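Local atomic coordinates of nitrite oxidoreductase subunit B (Kuenenia stuttgartiensis, PDB entry 7B04), a protein that probably relays electrons through three [4Fe-4S] clusters and one [3Fe-4S] cluster as the iron-sulfur subunit of nitrite oxidoreductase. Residues F30-C35 with I303-P308; W167-Q172 with R309-A314; E14-E19 with C183-P188; T115-A120 with Q127-Y132. One frame throughout, in Å; residues are numbered along the deposited sequence.

Contact 1. Residues F30-C35 with I303-P308. With SF4 (iron/sulfur cluster), chain B.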
# COMPACT_ATOMS: atom_id res chain seq x y z
N PHE A 30 9.68 -6.66 -17.73
CA PHE A 30 9.26 -5.72 -16.69
C PHE A 30 9.77 -4.34 -17.06
O PHE A 30 10.98 -4.13 -17.18
CB PHE A 30 9.80 -6.12 -15.32
CG PHE A 30 9.23 -7.41 -14.76
CD1 PHE A 30 8.39 -8.21 -15.51
CD2 PHE A 30 9.55 -7.81 -13.48
CE1 PHE A 30 7.89 -9.39 -14.99
CE2 PHE A 30 9.05 -8.98 -12.95
CZ PHE A 30 8.21 -9.77 -13.71
N ASN A 31 8.85 -3.39 -17.23
CA ASN A 31 9.22 -2.00 -17.50
C ASN A 31 9.38 -1.30 -16.15
O ASN A 31 8.42 -0.79 -15.57
CB ASN A 31 8.18 -1.31 -18.37
CG ASN A 31 8.65 0.04 -18.89
OD1 ASN A 31 9.75 0.49 -18.56
ND2 ASN A 31 7.83 0.68 -19.71
N ILE A 32 10.62 -1.28 -15.65
CA ILE A 32 10.90 -0.68 -14.34
C ILE A 32 10.49 0.79 -14.31
O ILE A 32 10.08 1.30 -13.26
CB ILE A 32 12.39 -0.86 -13.99
CG1 ILE A 32 12.78 -2.33 -14.01
CG2 ILE A 32 12.69 -0.25 -12.63
CD1 ILE A 32 14.25 -2.57 -13.75
N ASN A 33 10.58 1.47 -15.45
CA ASN A 33 10.24 2.89 -15.51
C ASN A 33 8.80 3.16 -15.07
O ASN A 33 8.50 4.25 -14.57
CB ASN A 33 10.46 3.42 -16.92
CG ASN A 33 11.92 3.39 -17.32
OD1 ASN A 33 12.77 4.02 -16.69
ND2 ASN A 33 12.23 2.65 -18.39
N ARG A 34 7.91 2.19 -15.25
CA ARG A 34 6.50 2.37 -14.89
C ARG A 34 6.16 1.88 -13.49
O ARG A 34 5.02 2.09 -13.05
CB ARG A 34 5.60 1.64 -15.89
CG ARG A 34 5.57 2.19 -17.30
CD ARG A 34 4.54 1.41 -18.10
NE ARG A 34 4.43 1.84 -19.49
CZ ARG A 34 3.58 1.31 -20.36
NH1 ARG A 34 3.54 1.76 -21.61
NH2 ARG A 34 2.77 0.33 -19.99
N CYS A 35 7.08 1.23 -12.79
CA CYS A 35 6.73 0.57 -11.54
C CYS A 35 6.49 1.58 -10.43
O CYS A 35 7.07 2.67 -10.40
CB CYS A 35 7.83 -0.41 -11.13
SG CYS A 35 7.37 -1.50 -9.75
N ILE A 303 13.51 -13.43 -16.78
CA ILE A 303 12.72 -12.23 -16.50
C ILE A 303 13.60 -11.05 -16.88
O ILE A 303 14.63 -10.80 -16.25
CB ILE A 303 12.28 -12.16 -15.04
CG1 ILE A 303 11.46 -13.39 -14.66
CG2 ILE A 303 11.49 -10.89 -14.78
CD1 ILE A 303 10.20 -13.55 -15.48
N TYR A 304 13.19 -10.32 -17.92
CA TYR A 304 14.00 -9.26 -18.50
C TYR A 304 13.41 -7.90 -18.17
O TYR A 304 12.18 -7.73 -18.17
CB TYR A 304 14.11 -9.44 -20.01
CG TYR A 304 14.72 -10.76 -20.43
CD1 TYR A 304 16.09 -10.87 -20.66
CD2 TYR A 304 13.93 -11.89 -20.58
CE1 TYR A 304 16.64 -12.08 -21.03
CE2 TYR A 304 14.48 -13.09 -20.96
CZ TYR A 304 15.84 -13.19 -21.18
OH TYR A 304 16.39 -14.39 -21.56
N TYR A 305 14.27 -6.94 -17.88
CA TYR A 305 13.86 -5.64 -17.38
C TYR A 305 14.27 -4.53 -18.34
O TYR A 305 15.37 -4.57 -18.91
CB TYR A 305 14.49 -5.35 -16.01
CG TYR A 305 14.12 -6.32 -14.91
CD1 TYR A 305 13.09 -6.03 -14.03
CD2 TYR A 305 14.81 -7.51 -14.75
CE1 TYR A 305 12.75 -6.91 -13.02
CE2 TYR A 305 14.48 -8.40 -13.74
CZ TYR A 305 13.45 -8.09 -12.88
OH TYR A 305 13.11 -8.97 -11.88
N ILE A 306 13.40 -3.55 -18.49
CA ILE A 306 13.75 -2.28 -19.14
C ILE A 306 14.36 -1.39 -18.06
O ILE A 306 13.65 -1.04 -17.10
CB ILE A 306 12.54 -1.62 -19.79
CG1 ILE A 306 12.05 -2.45 -20.98
CG2 ILE A 306 12.87 -0.20 -20.23
CD1 ILE A 306 10.79 -1.92 -21.62
N PRO A 307 15.63 -1.00 -18.17
CA PRO A 307 16.31 -0.33 -17.06
C PRO A 307 15.70 1.02 -16.77
O PRO A 307 15.05 1.62 -17.64
CB PRO A 307 17.75 -0.20 -17.56
CG PRO A 307 17.88 -1.22 -18.64
CD PRO A 307 16.54 -1.28 -19.30
N PRO A 308 15.87 1.54 -15.55
CA PRO A 308 15.39 2.89 -15.25
C PRO A 308 16.18 3.94 -16.02
O PRO A 308 17.40 3.85 -16.15
CB PRO A 308 15.60 3.02 -13.74
CG PRO A 308 15.72 1.62 -13.24
CD PRO A 308 16.36 0.84 -14.35
FE1 SF4 B . 3.08 -2.67 -8.58
FE2 SF4 B . 4.27 -5.13 -8.66
FE3 SF4 B . 5.60 -2.93 -9.60
FE4 SF4 B . 3.46 -3.93 -10.98
S1 SF4 B . 5.45 -4.97 -10.60
S2 SF4 B . 3.88 -1.74 -10.50
S3 SF4 B . 2.13 -4.63 -9.26
S4 SF4 B . 4.95 -3.32 -7.45

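Contact 2. Residues W167-Q172 with R309-A314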
# COMPACT_ATOMS: atom_id res chain seq x y z
N TRP A 167 18.94 8.97 -5.75
CA TRP A 167 18.22 8.05 -6.61
C TRP A 167 17.89 6.75 -5.89
O TRP A 167 18.55 6.36 -4.92
CB TRP A 167 19.03 7.72 -7.87
CG TRP A 167 20.30 6.97 -7.56
CD1 TRP A 167 21.51 7.50 -7.24
CD2 TRP A 167 20.46 5.54 -7.52
NE1 TRP A 167 22.42 6.50 -7.01
CE2 TRP A 167 21.80 5.29 -7.18
CE3 TRP A 167 19.60 4.46 -7.75
CZ2 TRP A 167 22.31 3.99 -7.06
CZ3 TRP A 167 20.11 3.18 -7.63
CH2 TRP A 167 21.45 2.96 -7.29
N PHE A 168 16.85 6.09 -6.39
CA PHE A 168 16.46 4.74 -6.01
C PHE A 168 15.41 4.26 -7.01
O PHE A 168 14.65 5.07 -7.55
CB PHE A 168 15.91 4.67 -4.58
CG PHE A 168 14.50 5.18 -4.42
CD1 PHE A 168 13.45 4.29 -4.28
CD2 PHE A 168 14.24 6.53 -4.40
CE1 PHE A 168 12.16 4.75 -4.12
CE2 PHE A 168 12.94 7.00 -4.25
CZ PHE A 168 11.90 6.10 -4.11
N PHE A 169 15.39 2.95 -7.26
CA PHE A 169 14.44 2.36 -8.18
C PHE A 169 13.98 1.03 -7.62
O PHE A 169 14.49 0.54 -6.61
CB PHE A 169 15.03 2.20 -9.60
CG PHE A 169 16.11 1.17 -9.70
CD1 PHE A 169 17.43 1.50 -9.45
CD2 PHE A 169 15.82 -0.14 -10.07
CE1 PHE A 169 18.44 0.56 -9.55
CE2 PHE A 169 16.82 -1.09 -10.17
CZ PHE A 169 18.13 -0.74 -9.91
N TYR A 170 13.00 0.43 -8.29
CA TYR A 170 12.31 -0.75 -7.79
C TYR A 170 12.66 -1.96 -8.64
O TYR A 170 12.65 -1.89 -9.88
CB TYR A 170 10.79 -0.53 -7.79
CG TYR A 170 10.35 0.62 -6.92
CD1 TYR A 170 10.78 0.72 -5.60
CD2 TYR A 170 9.51 1.61 -7.41
CE1 TYR A 170 10.39 1.77 -4.80
CE2 TYR A 170 9.11 2.67 -6.61
CZ TYR A 170 9.55 2.74 -5.31
OH TYR A 170 9.16 3.78 -4.50
N LEU A 171 12.98 -3.07 -7.98
CA LEU A 171 13.30 -4.33 -8.65
C LEU A 171 12.25 -5.36 -8.28
O LEU A 171 12.07 -5.66 -7.09
CB LEU A 171 14.70 -4.81 -8.27
CG LEU A 171 15.24 -6.04 -9.00
CD1 LEU A 171 15.25 -5.81 -10.50
CD2 LEU A 171 16.63 -6.37 -8.49
N GLN A 172 11.57 -5.89 -9.28
CA GLN A 172 10.46 -6.82 -9.10
C GLN A 172 10.93 -8.22 -9.48
O GLN A 172 11.26 -8.47 -10.64
CB GLN A 172 9.26 -6.41 -9.95
CG GLN A 172 8.98 -4.91 -9.95
CD GLN A 172 9.83 -4.15 -10.94
OE1 GLN A 172 10.41 -4.73 -11.86
NE2 GLN A 172 9.93 -2.84 -10.76
N ARG A 309 15.46 4.94 -16.53
CA ARG A 309 16.10 6.02 -17.28
C ARG A 309 16.95 6.92 -16.40
O ARG A 309 17.81 7.64 -16.93
CB ARG A 309 15.04 6.84 -18.01
CG ARG A 309 14.13 7.63 -17.08
CD ARG A 309 13.26 8.61 -17.86
NE ARG A 309 12.45 9.43 -16.97
CZ ARG A 309 11.74 10.48 -17.36
NH1 ARG A 309 11.02 11.17 -16.48
NH2 ARG A 309 11.74 10.85 -18.64
N TRP A 310 16.74 6.90 -15.09
CA TRP A 310 17.31 7.91 -14.20
C TRP A 310 18.41 7.38 -13.30
O TRP A 310 19.09 8.19 -12.65
CB TRP A 310 16.20 8.49 -13.31
CG TRP A 310 15.62 7.48 -12.38
CD1 TRP A 310 16.01 7.22 -11.10
CD2 TRP A 310 14.55 6.57 -12.66
NE1 TRP A 310 15.24 6.21 -10.57
CE2 TRP A 310 14.34 5.80 -11.51
CE3 TRP A 310 13.74 6.34 -13.78
CZ2 TRP A 310 13.36 4.81 -11.44
CZ3 TRP A 310 12.77 5.36 -13.71
CH2 TRP A 310 12.59 4.61 -12.55
N ALA A 311 18.62 6.08 -13.23
CA ALA A 311 19.59 5.53 -12.31
C ALA A 311 21.00 5.67 -12.88
O ALA A 311 21.18 5.76 -14.10
CB ALA A 311 19.29 4.06 -12.02
N PRO A 312 22.02 5.71 -12.01
CA PRO A 312 23.40 5.75 -12.50
C PRO A 312 23.68 4.59 -13.44
O PRO A 312 23.39 3.43 -13.13
CB PRO A 312 24.23 5.65 -11.22
CG PRO A 312 23.35 6.23 -10.17
CD PRO A 312 21.95 5.83 -10.55
N ARG A 313 24.25 4.91 -14.61
CA ARG A 313 24.45 3.88 -15.62
C ARG A 313 25.44 2.82 -15.15
O ARG A 313 25.27 1.64 -15.48
CB ARG A 313 24.92 4.51 -16.93
CG ARG A 313 23.96 5.54 -17.51
CD ARG A 313 22.74 4.87 -18.13
NE ARG A 313 21.89 5.83 -18.84
CZ ARG A 313 20.88 6.49 -18.29
NH1 ARG A 313 20.17 7.34 -19.02
NH2 ARG A 313 20.58 6.31 -17.01
N ALA A 314 26.43 3.20 -14.33
CA ALA A 314 27.40 2.23 -13.84
C ALA A 314 26.73 1.14 -13.02
O ALA A 314 27.01 -0.06 -13.21
CB ALA A 314 28.48 2.94 -13.02

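Contact 3. Residues E14-E19 with C183-P188. With F3S (Fe3-s4 cluster), chain C; SF4 (iron/sulfur cluster), chain Z.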
# COMPACT_ATOMS: atom_id res chain seq x y z
N GLU A 14 30.12 -23.64 -17.61
CA GLU A 14 30.24 -24.92 -16.93
C GLU A 14 28.96 -25.22 -16.16
O GLU A 14 28.55 -24.43 -15.30
CB GLU A 14 31.44 -24.93 -15.99
CG GLU A 14 31.66 -26.27 -15.29
CD GLU A 14 32.38 -27.28 -16.19
OE1 GLU A 14 32.16 -28.50 -16.02
OE2 GLU A 14 33.18 -26.85 -17.04
N TYR A 15 28.34 -26.36 -16.45
CA TYR A 15 27.12 -26.82 -15.81
C TYR A 15 27.19 -28.34 -15.63
O TYR A 15 27.84 -29.03 -16.43
CB TYR A 15 25.87 -26.44 -16.63
CG TYR A 15 24.63 -26.37 -15.79
CD1 TYR A 15 24.56 -25.51 -14.70
CD2 TYR A 15 23.55 -27.18 -16.05
CE1 TYR A 15 23.43 -25.45 -13.91
CE2 TYR A 15 22.41 -27.13 -15.26
CZ TYR A 15 22.36 -26.26 -14.19
OH TYR A 15 21.22 -26.22 -13.41
N PRO A 16 26.56 -28.87 -14.57
CA PRO A 16 26.56 -30.33 -14.38
C PRO A 16 25.89 -31.11 -15.50
O PRO A 16 26.31 -32.24 -15.79
CB PRO A 16 25.81 -30.50 -13.05
CG PRO A 16 26.06 -29.22 -12.34
CD PRO A 16 25.99 -28.17 -13.40
N TYR A 17 24.85 -30.56 -16.12
CA TYR A 17 24.02 -31.31 -17.06
C TYR A 17 24.15 -30.74 -18.46
O TYR A 17 24.43 -29.55 -18.65
CB TYR A 17 22.55 -31.28 -16.62
CG TYR A 17 22.36 -31.74 -15.19
CD1 TYR A 17 22.35 -33.09 -14.87
CD2 TYR A 17 22.22 -30.82 -14.16
CE1 TYR A 17 22.18 -33.51 -13.57
CE2 TYR A 17 22.06 -31.24 -12.85
CZ TYR A 17 22.04 -32.59 -12.56
OH TYR A 17 21.88 -33.01 -11.26
N PHE A 18 24.01 -31.61 -19.46
CA PHE A 18 24.15 -31.15 -20.83
C PHE A 18 23.02 -30.20 -21.21
O PHE A 18 21.91 -30.27 -20.67
CB PHE A 18 24.22 -32.32 -21.83
CG PHE A 18 23.12 -33.33 -21.72
CD1 PHE A 18 23.26 -34.43 -20.90
CD2 PHE A 18 21.97 -33.22 -22.49
CE1 PHE A 18 22.26 -35.39 -20.82
CE2 PHE A 18 20.97 -34.17 -22.41
CZ PHE A 18 21.12 -35.26 -21.57
N GLU A 19 23.33 -29.27 -22.11
CA GLU A 19 22.36 -28.29 -22.56
C GLU A 19 21.16 -28.97 -23.19
O GLU A 19 21.30 -29.81 -24.08
CB GLU A 19 23.02 -27.34 -23.57
CG GLU A 19 22.05 -26.40 -24.28
CD GLU A 19 22.75 -25.25 -24.96
OE1 GLU A 19 23.97 -25.08 -24.72
OE2 GLU A 19 22.10 -24.51 -25.73
N CYS A 183 19.60 -23.99 -8.47
CA CYS A 183 18.86 -24.88 -7.58
C CYS A 183 18.77 -26.29 -8.17
O CYS A 183 18.94 -27.28 -7.45
CB CYS A 183 17.47 -24.32 -7.31
SG CYS A 183 16.46 -24.08 -8.79
N LEU A 184 18.48 -26.39 -9.47
CA LEU A 184 18.38 -27.69 -10.11
C LEU A 184 19.71 -28.44 -10.05
O LEU A 184 19.73 -29.65 -9.76
CB LEU A 184 17.94 -27.51 -11.57
CG LEU A 184 17.69 -28.74 -12.45
CD1 LEU A 184 16.50 -28.48 -13.36
CD2 LEU A 184 18.93 -29.07 -13.27
N ALA A 185 20.82 -27.75 -10.31
CA ALA A 185 22.13 -28.39 -10.22
C ALA A 185 22.50 -28.72 -8.78
O ALA A 185 23.27 -29.65 -8.55
CB ALA A 185 23.19 -27.49 -10.85
N ALA A 186 21.95 -27.98 -7.82
CA ALA A 186 22.33 -28.18 -6.42
C ALA A 186 21.74 -29.47 -5.86
O ALA A 186 22.43 -30.21 -5.16
CB ALA A 186 21.89 -26.99 -5.58
N CYS A 187 20.47 -29.75 -6.16
CA CYS A 187 19.78 -30.87 -5.54
C CYS A 187 20.44 -32.20 -5.89
O CYS A 187 20.45 -32.59 -7.07
CB CYS A 187 18.31 -30.90 -5.96
SG CYS A 187 17.33 -32.14 -5.08
N PRO A 188 21.00 -32.92 -4.91
CA PRO A 188 21.62 -34.22 -5.20
C PRO A 188 20.62 -35.33 -5.49
O PRO A 188 21.04 -36.40 -5.97
CB PRO A 188 22.42 -34.52 -3.92
CG PRO A 188 22.50 -33.20 -3.20
CD PRO A 188 21.21 -32.52 -3.51
FE1 F3S C . 16.73 -31.00 -3.20
FE3 F3S C . 14.61 -30.50 -1.59
FE4 F3S C . 16.31 -28.49 -2.24
S1 F3S C . 15.94 -32.28 -1.55
S2 F3S C . 18.32 -29.52 -2.45
S3 F3S C . 14.93 -29.65 -3.69
S4 F3S C . 15.34 -28.81 -0.23
FE1 SF4 Z . 16.80 -19.61 -8.44
FE2 SF4 Z . 16.89 -19.83 -11.17
FE3 SF4 Z . 14.48 -19.85 -9.88
FE4 SF4 Z . 16.18 -21.99 -9.65
S1 SF4 Z . 15.15 -21.25 -11.55
S2 SF4 Z . 15.04 -20.97 -7.97
S3 SF4 Z . 18.21 -20.93 -9.67
S4 SF4 Z . 15.97 -18.13 -9.96

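Contact 4. Residues T115-A120 with Q127-Y132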
# COMPACT_ATOMS: atom_id res chain seq x y z
N THR A 115 31.24 -17.67 -13.38
CA THR A 115 29.90 -17.85 -12.84
C THR A 115 29.98 -18.53 -11.48
O THR A 115 31.03 -19.00 -11.04
CB THR A 115 29.04 -18.67 -13.80
OG1 THR A 115 29.45 -20.05 -13.76
CG2 THR A 115 29.19 -18.16 -15.22
N ILE A 116 28.83 -18.57 -10.79
CA ILE A 116 28.77 -19.23 -9.49
C ILE A 116 29.18 -20.70 -9.60
O ILE A 116 29.72 -21.28 -8.66
CB ILE A 116 27.37 -19.08 -8.87
CG1 ILE A 116 26.31 -19.74 -9.76
CG2 ILE A 116 27.04 -17.61 -8.65
CD1 ILE A 116 25.00 -20.00 -9.05
N PHE A 117 28.92 -21.31 -10.76
CA PHE A 117 29.37 -22.69 -10.98
C PHE A 117 30.87 -22.75 -11.18
O PHE A 117 31.54 -23.63 -10.62
CB PHE A 117 28.63 -23.29 -12.18
CG PHE A 117 27.14 -23.07 -12.15
CD1 PHE A 117 26.33 -23.86 -11.35
CD2 PHE A 117 26.56 -22.07 -12.92
CE1 PHE A 117 24.96 -23.66 -11.32
CE2 PHE A 117 25.19 -21.87 -12.89
CZ PHE A 117 24.39 -22.66 -12.09
N GLU A 118 31.42 -21.83 -11.98
CA GLU A 118 32.85 -21.87 -12.29
C GLU A 118 33.71 -21.40 -11.12
O GLU A 118 34.85 -21.85 -10.98
CB GLU A 118 33.13 -21.02 -13.53
CG GLU A 118 32.35 -21.47 -14.76
CD GLU A 118 32.39 -20.45 -15.88
OE1 GLU A 118 32.91 -19.34 -15.67
OE2 GLU A 118 31.90 -20.77 -16.99
N VAL A 119 33.19 -20.49 -10.28
CA VAL A 119 33.91 -20.13 -9.06
C VAL A 119 34.03 -21.36 -8.16
O VAL A 119 35.09 -21.62 -7.58
CB VAL A 119 33.20 -18.97 -8.34
CG1 VAL A 119 33.74 -18.82 -6.92
CG2 VAL A 119 33.38 -17.68 -9.10
N ALA A 120 32.95 -22.13 -8.04
CA ALA A 120 32.98 -23.35 -7.24
C ALA A 120 33.97 -24.36 -7.81
O ALA A 120 34.64 -25.08 -7.06
CB ALA A 120 31.58 -23.96 -7.16
N GLN A 127 31.40 -28.45 -4.16
CA GLN A 127 29.96 -28.15 -4.33
C GLN A 127 29.75 -27.69 -5.77
O GLN A 127 30.70 -27.32 -6.42
CB GLN A 127 29.46 -27.12 -3.33
CG GLN A 127 29.94 -27.36 -1.92
CD GLN A 127 29.03 -28.31 -1.20
OE1 GLN A 127 27.93 -28.54 -1.61
NE2 GLN A 127 29.51 -28.86 -0.12
N TRP A 128 28.53 -27.74 -6.24
CA TRP A 128 28.23 -27.39 -7.62
C TRP A 128 28.24 -25.88 -7.83
O TRP A 128 28.50 -25.42 -8.95
CB TRP A 128 26.89 -27.99 -8.03
CG TRP A 128 26.97 -29.47 -8.25
CD1 TRP A 128 26.33 -30.45 -7.55
CD2 TRP A 128 27.76 -30.15 -9.24
NE1 TRP A 128 26.66 -31.68 -8.04
CE2 TRP A 128 27.54 -31.53 -9.08
CE3 TRP A 128 28.63 -29.71 -10.25
CZ2 TRP A 128 28.15 -32.48 -9.89
CZ3 TRP A 128 29.23 -30.66 -11.06
CH2 TRP A 128 28.99 -32.03 -10.87
N ALA A 129 27.97 -25.09 -6.79
CA ALA A 129 27.95 -23.64 -6.93
C ALA A 129 28.24 -23.00 -5.58
O ALA A 129 28.01 -23.60 -4.53
CB ALA A 129 26.61 -23.15 -7.48
N VAL A 130 28.76 -21.77 -5.63
CA VAL A 130 28.96 -20.98 -4.42
C VAL A 130 27.61 -20.45 -3.96
O VAL A 130 26.69 -20.24 -4.75
CB VAL A 130 29.96 -19.84 -4.67
CG1 VAL A 130 31.38 -20.34 -4.57
CG2 VAL A 130 29.70 -19.20 -6.02
N GLY A 131 27.49 -20.24 -2.65
CA GLY A 131 26.25 -19.72 -2.12
C GLY A 131 26.27 -19.71 -0.60
O GLY A 131 27.31 -19.92 0.03
N TYR A 132 25.10 -19.45 -0.04
CA TYR A 132 24.90 -19.41 1.40
C TYR A 132 23.43 -19.65 1.68
O TYR A 132 22.57 -19.43 0.83
CB TYR A 132 25.36 -18.08 2.00
CG TYR A 132 24.45 -16.91 1.68
CD1 TYR A 132 24.58 -16.21 0.49
CD2 TYR A 132 23.46 -16.51 2.58
CE1 TYR A 132 23.75 -15.14 0.20
CE2 TYR A 132 22.63 -15.45 2.29
CZ TYR A 132 22.77 -14.77 1.10
OH TYR A 132 21.94 -13.71 0.82

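Contact 1. Residues F30-C35 with I303-P308
Phe-30 and Asn-31 pair in parallel with Tyr-305 and Ile-306, a fully buried strand-to-strand contact that joins strands 25-31 and 303-306, the two inner strands of a mixed four-stranded sheet. Phe-30 carries the main-chain pairing at both its polar atoms: Phe-30 N donates to Tyr-304 O (2.8 Å), and Phe-30 O accepts from Ile-306 N (2.8 Å). Beyond it the chain turns into a short 3-10 segment, and the next bond, Ile-32 N to Ile-306 O, is weak at 3.4 Å.

On the face of the sheet that bears Phe-30 and Tyr-305, the two rings form an offset edge-to-face pair, the edge of Phe-30 turned to the face of Tyr-305, with planes at 86°. Ile-303 CG2 sits over the centre of the Phe-30 ring in a CH-pi contact, 3.6 Å from its centroid. Ile-32 forks across the neighbouring residues, CD1 against Tyr-305 CB and CG2 against Pro-308 CG (3.6 Å). On the face bearing Asn-31 and Ile-306, the Asn-31 side chain runs anti to its own nitrogen (chi1 -169°), which lays OD1 beside Ile-306 CG2. There OD1 accepts from Asn-33 ND2 at 3.3 Å, in the carbonyl plane.

Two residues past Asn-33, Cys-35 SG binds the iron FE3 of a [4Fe-4S] cluster at 2.3 Å. The buried amide of Asn-33 is engaged at both ends, since ND2 also reaches Pro-307 O weakly and OD1 accepts from Arg-309 N; the turn leading to the cluster cysteine is thus bound by polar contacts as well as by packing.

Contact 2. Residues W167-Q172 with R309-A314
The indole of Trp-167 offers one face to Pro-312, whose CD lies over it, 3.4 Å from the centroid of the five-membered ring and 10° off its normal, a CH-pi contact. Pro-312 CG follows it across the same face, 3.3 Å from Trp-167 NE1. Trp-310 engages the same segment differently, by its edge: NE1 donates to Phe-168 O (3.3 Å), the oxygen lying in the indole plane while the donor stands above the plane of the carbonyl. The Trp-310 side chain, with CG between its backbone N and carbonyl carbon (chi1 65°), also brings CZ2 to Phe-169 CB at 3.6 Å. Between the aromatic groups, Ala-311 CB rests 4.1 Å from Phe-169 CD1 and a little farther from Trp-167 CE3. An alanine in place of Trp-167 would remove the flat surface under Pro-312 and is likely to open a gap beside the start of the helix. Within the turn, Arg-313 NH1 and NH2 both hydrogen-bond to Arg-309 O. This is an aromatic-proline packing in which the turn leading into helix 313-320, with Pro-312 at its N-cap, meets the residues that enter strand 169-173, which pairs with strand 62-66 and whose Gln-172 lines a [4Fe-4S] pocket.

Contact 3. Residues E14-E19 with C183-P188
Helix 182-186 and the residue after it, part of a ferredoxin-type cluster-binding motif, present Leu-184 and Ala-185 to Tyr-15, Pro-16 and Tyr-17. Cys-183, in the helix, binds iron FE4 of a [4Fe-4S] cluster and Cys-187, just past its end, binds iron FE1 of the [3Fe-4S] cluster, each through SG at 2.3 Å. Ala-185 CB meets the phenol end of Tyr-15, 3.7 Å from CZ, and touches Pro-16 CG at 3.7 Å. Leu-184, its CG set anti to the backbone N (chi1 -177°), carries CD2 to the edge of Tyr-15 near the ring plane and to 3.8 Å from Tyr-17 CE2. The Tyr-17 edge also faces the helix backbone, with CE2 3.9 Å from Ala-185 CA. Pro-16 lies over the rims of both tyrosines, CD on Tyr-15 and CB on Tyr-17, while Tyr-15 CE2 meets the Tyr-17 edge. Replacing Tyr-15 with a serine would take away the ring and would probably open a gap beside Ala-185 CB, leaving Leu-184 CD2 with Tyr-17 alone of the two rings. Phe-117 and Tyr-180 meet Tyr-15 edge to face. The N-terminal loop thus covers one side of the helix, while Cys-183 and Ala-186 touch helix 213-217 and Leu-184 meets strand 192-194.

Contact 4. Residues T115-A120 with Q127-Y132
Ile-116 O, a carbonyl in the first turn of helix 116-123, accepts a hydrogen bond from outside the helix: Val-130 N donates to it at 3.2 Å with an N-H...O angle of 160°, standing above the carbonyl plane. The helical bond to the same oxygen, from Ala-120 N, is weak, and Ala-129 CA adds a CA-H...O contact at 3.4 Å. A second contact of this type runs the other way, from Phe-117 CA to Trp-128 O (3.5 Å), and the two backbones come close at this point.

The close approach is consistent with the small side chains of Ala-120 and Ala-129. Ala-120 points its CB at the returning chain, 3.6 Å from Gln-127 O and next to Ala-129 CA. Ala-129 CB fits between Ile-116 CD1 and Phe-117 CD1, 3.9 Å from the latter. Ile-116 holds CG1 between its backbone N and carbonyl carbon (chi1 62°), so that this branch covers a face of the Phe-117 ring while CD1 extends to Ala-129. Val-130 divides its methyls, CG2 packing on Ile-116 CB at 3.7 Å and CG1 meeting Val-119 CG1 at 3.7 Å.

The helix begins with a capping box, Thr-115 at the N-cap: Glu-118 N donates to Thr-115 OG1 and Thr-115 N to Glu-118 OE1. Beyond the segments, Gln-127 OE1 accepts from Lys-213, a residue of the [3Fe-4S] site, and Trp-128 meets Phe-88 of subunit C edge to face. The geometry is that of a capped short helix whose following loop doubles back along its first turns, here near a [4Fe-4S] and the [3Fe-4S] cluster.

Overall arrangement
From the N terminus, residues 14-19 and 30-35 come first, each awaiting a distant partner. Contact 4 closes the earliest and shortest loop, folding 127-132 onto helix 116-123; it is nested within contacts 1 and 3 and ends before contact 2 opens. Contact 3 closes at 183-188, tying the N-terminal loop to helix 182-186. Contact 1 then joins strands 25-31 and 303-306, and contact 2 sets the approach to helix 313-320 against the entry to strand 169-173, so contacts 1, 2 and 3 all cross one another. Contacts 1 and 2 touch through Asn-33 and Arg-309 beside one [4Fe-4S] cluster, whereas contacts 3 and 4 meet through Pro-16 and Trp-128 toward the [3Fe-4S] end.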